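Local coordinates for protein 2-dehydropantoate 2-reductase (Enterococcus faecium DO, PDB 5X20) that probably catalyses the NADPH-dependent reduction of 2-dehydropantoate (ketopantoate) to (R)-pantoate in pantothenate biosynthesis, at residues A[4-9]-A[72-77]. Residues are numbered along the deposited sequence; the frame is centred on the assembly and turned at random.
With NAD (nicotinamide-adenine-dinucleotide), chain G.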
loop_
_atom_site.group_PDB
_atom_site.type_symbol
_atom_site.label_atom_id
_atom_site.label_comp_id
_atom_site.label_asym_id
_atom_site.label_seq_id
_atom_site.Cartn_x
_atom_site.Cartn_y
_atom_site.Cartn_z
ATOM N N ALA A 4 -9.008 -12.729 -35.891
ATOM C CA ALA A 4 -9.744 -13.006 -34.685
ATOM C C ALA A 4 -9.095 -12.201 -33.559
ATOM O O ALA A 4 -7.858 -12.156 -33.421
ATOM C CB ALA A 4 -9.699 -14.468 -34.375
ATOM N N ILE A 5 -9.938 -11.544 -32.774
ATOM C CA ILE A 5 -9.517 -10.839 -31.584
ATOM C C ILE A 5 -9.910 -11.744 -30.413
ATOM O O ILE A 5 -11.112 -11.911 -30.099
ATOM C CB ILE A 5 -10.271 -9.520 -31.393
ATOM C CG1 ILE A 5 -10.083 -8.593 -32.607
ATOM C CG2 ILE A 5 -9.828 -8.854 -30.098
ATOM C CD1 ILE A 5 -8.679 -8.113 -32.880
ATOM N N ALA A 6 -8.914 -12.344 -29.789
ATOM C CA ALA A 6 -9.179 -13.281 -28.720
ATOM C C ALA A 6 -9.051 -12.382 -27.512
ATOM O O ALA A 6 -7.955 -12.006 -27.134
ATOM C CB ALA A 6 -8.195 -14.442 -28.769
ATOM N N GLY A 7 -10.193 -12.063 -26.906
ATOM C CA GLY A 7 -10.245 -11.278 -25.687
ATOM C C GLY A 7 -10.717 -9.893 -26.070
ATOM O O GLY A 7 -9.912 -8.974 -26.217
ATOM N N ALA A 8 -12.026 -9.742 -26.256
ATOM C CA ALA A 8 -12.549 -8.528 -26.851
ATOM C C ALA A 8 -13.073 -7.588 -25.772
ATOM O O ALA A 8 -14.180 -7.116 -25.831
ATOM C CB ALA A 8 -13.616 -8.866 -27.868
ATOM N N GLY A 9 -12.213 -7.277 -24.816
ATOM C CA GLY A 9 -12.528 -6.283 -23.833
ATOM C C GLY A 9 -12.174 -4.900 -24.349
ATOM O O GLY A 9 -12.326 -4.618 -25.529
ATOM N N ASP A 72 -6.560 -16.031 -40.265
ATOM C CA ASP A 72 -5.132 -15.869 -40.550
ATOM C C ASP A 72 -4.317 -15.296 -39.384
ATOM O O ASP A 72 -3.090 -15.467 -39.355
ATOM C CB ASP A 72 -4.985 -14.876 -41.712
ATOM C CG ASP A 72 -5.794 -15.299 -42.937
ATOM O OD1 ASP A 72 -5.623 -16.492 -43.332
ATOM O OD2 ASP A 72 -6.604 -14.449 -43.436
ATOM N N LEU A 73 -4.977 -14.510 -38.512
ATOM C CA LEU A 73 -4.287 -13.753 -37.479
ATOM C C LEU A 73 -5.162 -13.745 -36.250
ATOM O O LEU A 73 -6.330 -13.388 -36.341
ATOM C CB LEU A 73 -3.987 -12.295 -37.905
ATOM C CG LEU A 73 -3.469 -11.374 -36.778
ATOM C CD1 LEU A 73 -2.122 -11.848 -36.239
ATOM C CD2 LEU A 73 -3.387 -9.921 -37.223
ATOM N N ILE A 74 -4.593 -14.192 -35.138
ATOM C CA ILE A 74 -5.217 -14.107 -33.809
ATOM C C ILE A 74 -4.456 -13.099 -32.970
ATOM O O ILE A 74 -3.240 -13.188 -32.842
ATOM C CB ILE A 74 -5.189 -15.423 -33.076
ATOM C CG1 ILE A 74 -5.890 -16.494 -33.905
ATOM C CG2 ILE A 74 -5.862 -15.275 -31.718
ATOM C CD1 ILE A 74 -5.791 -17.923 -33.324
ATOM N N ILE A 75 -5.175 -12.097 -32.470
ATOM C CA ILE A 75 -4.590 -11.076 -31.595
ATOM C C ILE A 75 -5.098 -11.303 -30.198
ATOM O O ILE A 75 -6.296 -11.234 -29.952
ATOM C CB ILE A 75 -4.938 -9.671 -32.015
ATOM C CG1 ILE A 75 -4.451 -9.440 -33.446
ATOM C CG2 ILE A 75 -4.281 -8.685 -31.066
ATOM C CD1 ILE A 75 -4.719 -8.041 -33.991
ATOM N N LEU A 76 -4.200 -11.630 -29.284
ATOM C CA LEU A 76 -4.604 -11.926 -27.920
ATOM C C LEU A 76 -4.695 -10.653 -27.172
ATOM O O LEU A 76 -3.750 -9.861 -27.218
ATOM C CB LEU A 76 -3.604 -12.861 -27.248
ATOM C CG LEU A 76 -3.372 -14.202 -27.917
ATOM C CD1 LEU A 76 -2.011 -14.766 -27.520
ATOM C CD2 LEU A 76 -4.468 -15.230 -27.606
ATOM N N PHE A 77 -5.823 -10.462 -26.489
ATOM C CA PHE A 77 -6.066 -9.278 -25.683
ATOM C C PHE A 77 -6.914 -9.559 -24.436
ATOM O O PHE A 77 -7.598 -8.665 -23.937
ATOM C CB PHE A 77 -6.680 -8.158 -26.522
ATOM C CG PHE A 77 -5.701 -7.078 -26.883
ATOM C CD1 PHE A 77 -4.874 -6.527 -25.919
ATOM C CD2 PHE A 77 -5.600 -6.622 -28.186
ATOM C CE1 PHE A 77 -3.969 -5.535 -26.245
ATOM C CE2 PHE A 77 -4.697 -5.631 -28.519
ATOM C CZ PHE A 77 -3.880 -5.086 -27.547
HETATM P PA NAD G . -10.515 -5.939 -20.116
HETATM O O1A NAD G . -10.596 -6.320 -18.669
HETATM O O2A NAD G . -11.355 -4.790 -20.668
HETATM O O5B NAD G . -10.927 -7.217 -20.975
HETATM C C5B NAD G . -10.324 -8.473 -20.750
HETATM C C4B NAD G . -11.337 -9.599 -20.861
HETATM O O4B NAD G . -12.077 -9.574 -19.663
HETATM C C3B NAD G . -12.352 -9.451 -21.990
HETATM O O3B NAD G . -12.671 -10.726 -22.465
HETATM C C2B NAD G . -13.539 -8.861 -21.308
HETATM O O2B NAD G . -14.798 -9.061 -21.935
HETATM C C1B NAD G . -13.430 -9.591 -19.991
HETATM N N9A NAD G . -14.169 -8.842 -18.984
HETATM C C8A NAD G . -14.082 -7.541 -18.747
HETATM N N7A NAD G . -14.934 -7.194 -17.778
HETATM C C5A NAD G . -15.587 -8.293 -17.410
HETATM C C6A NAD G . -16.639 -8.611 -16.440
HETATM N N6A NAD G . -17.172 -7.658 -15.634
HETATM N N1A NAD G . -17.040 -9.881 -16.413
HETATM C C2A NAD G . -16.513 -10.845 -17.182
HETATM N N3A NAD G . -15.572 -10.649 -18.114
HETATM C C4A NAD G . -15.084 -9.391 -18.242
HETATM O O3 NAD G . -8.951 -5.732 -20.325
HETATM P PN NAD G . -8.203 -4.736 -21.337
HETATM O O1N NAD G . -8.201 -3.379 -20.621
HETATM O O2N NAD G . -8.651 -4.825 -22.769
HETATM O O5D NAD G . -6.706 -5.270 -21.157
HETATM C C5D NAD G . -6.227 -6.316 -21.992
HETATM C C4D NAD G . -4.695 -6.363 -22.001
HETATM O O4D NAD G . -4.202 -5.127 -22.558
HETATM C C3D NAD G . -4.215 -6.423 -20.564
HETATM O O3D NAD G . -3.072 -7.244 -20.419
HETATM C C2D NAD G . -3.904 -4.969 -20.224
HETATM O O2D NAD G . -2.949 -4.812 -19.169
HETATM C C1D NAD G . -3.405 -4.471 -21.567
HETATM N N1N NAD G . -3.453 -3.032 -21.780
HETATM C C2N NAD G . -4.591 -2.365 -21.479
HETATM C C3N NAD G . -4.637 -0.971 -21.656
HETATM C C7N NAD G . -5.886 -0.154 -21.407
HETATM O O7N NAD G . -5.843 1.054 -21.596
HETATM N N7N NAD G . -7.065 -0.728 -21.147
HETATM C C4N NAD G . -3.505 -0.336 -22.204
HETATM C C5N NAD G . -2.355 -1.096 -22.564
HETATM C C6N NAD G . -2.347 -2.445 -22.378
HETATM O O HOH W 1 -9.356 -6.676 -24.418
#
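A4 and A6 are laced to L73, I75 and F77 by four backbone hydrogen bonds. A4 N donates to L73 O and A6 N to I75 O, while A4 O accepts from I75 N and A6 O from F77 N; A4, I5 and A6 thus pair in parallel register with I74, I75 and L76. On the alanines' face, A6 CB touches I74 CG2 (3.9 Å) and L76 CD2 (4.0 Å), both reaching it from the strand 73-76 side. On the other, I5 and I75 lie side by side, CD1 to CD1 at 4.1 Å: both carry CG1 beside the backbone N, but I5 then bends (chi2 -64°) toward I75, which runs extended. Strands 2-6 and 73-76 are inner neighbours in the Rossmann sheet, and G7 and G9 fit the first glycines of a GxGxxG turn, with A10 and M11 beyond binding NAD. G7 has phi/psi of 105°/80°, which suits glycine. Along F77, CB rests 3.3 Å from G7 O, then CD1 and CE1 each come to 3.7 Å from NAD O4D, at the ring edge near its plane; F15 meets the ring edge-to-face. At the F77 carbonyl, a water lies 2.7 Å from F77 O, close to NAD O2N, and accepts weakly from G9 N.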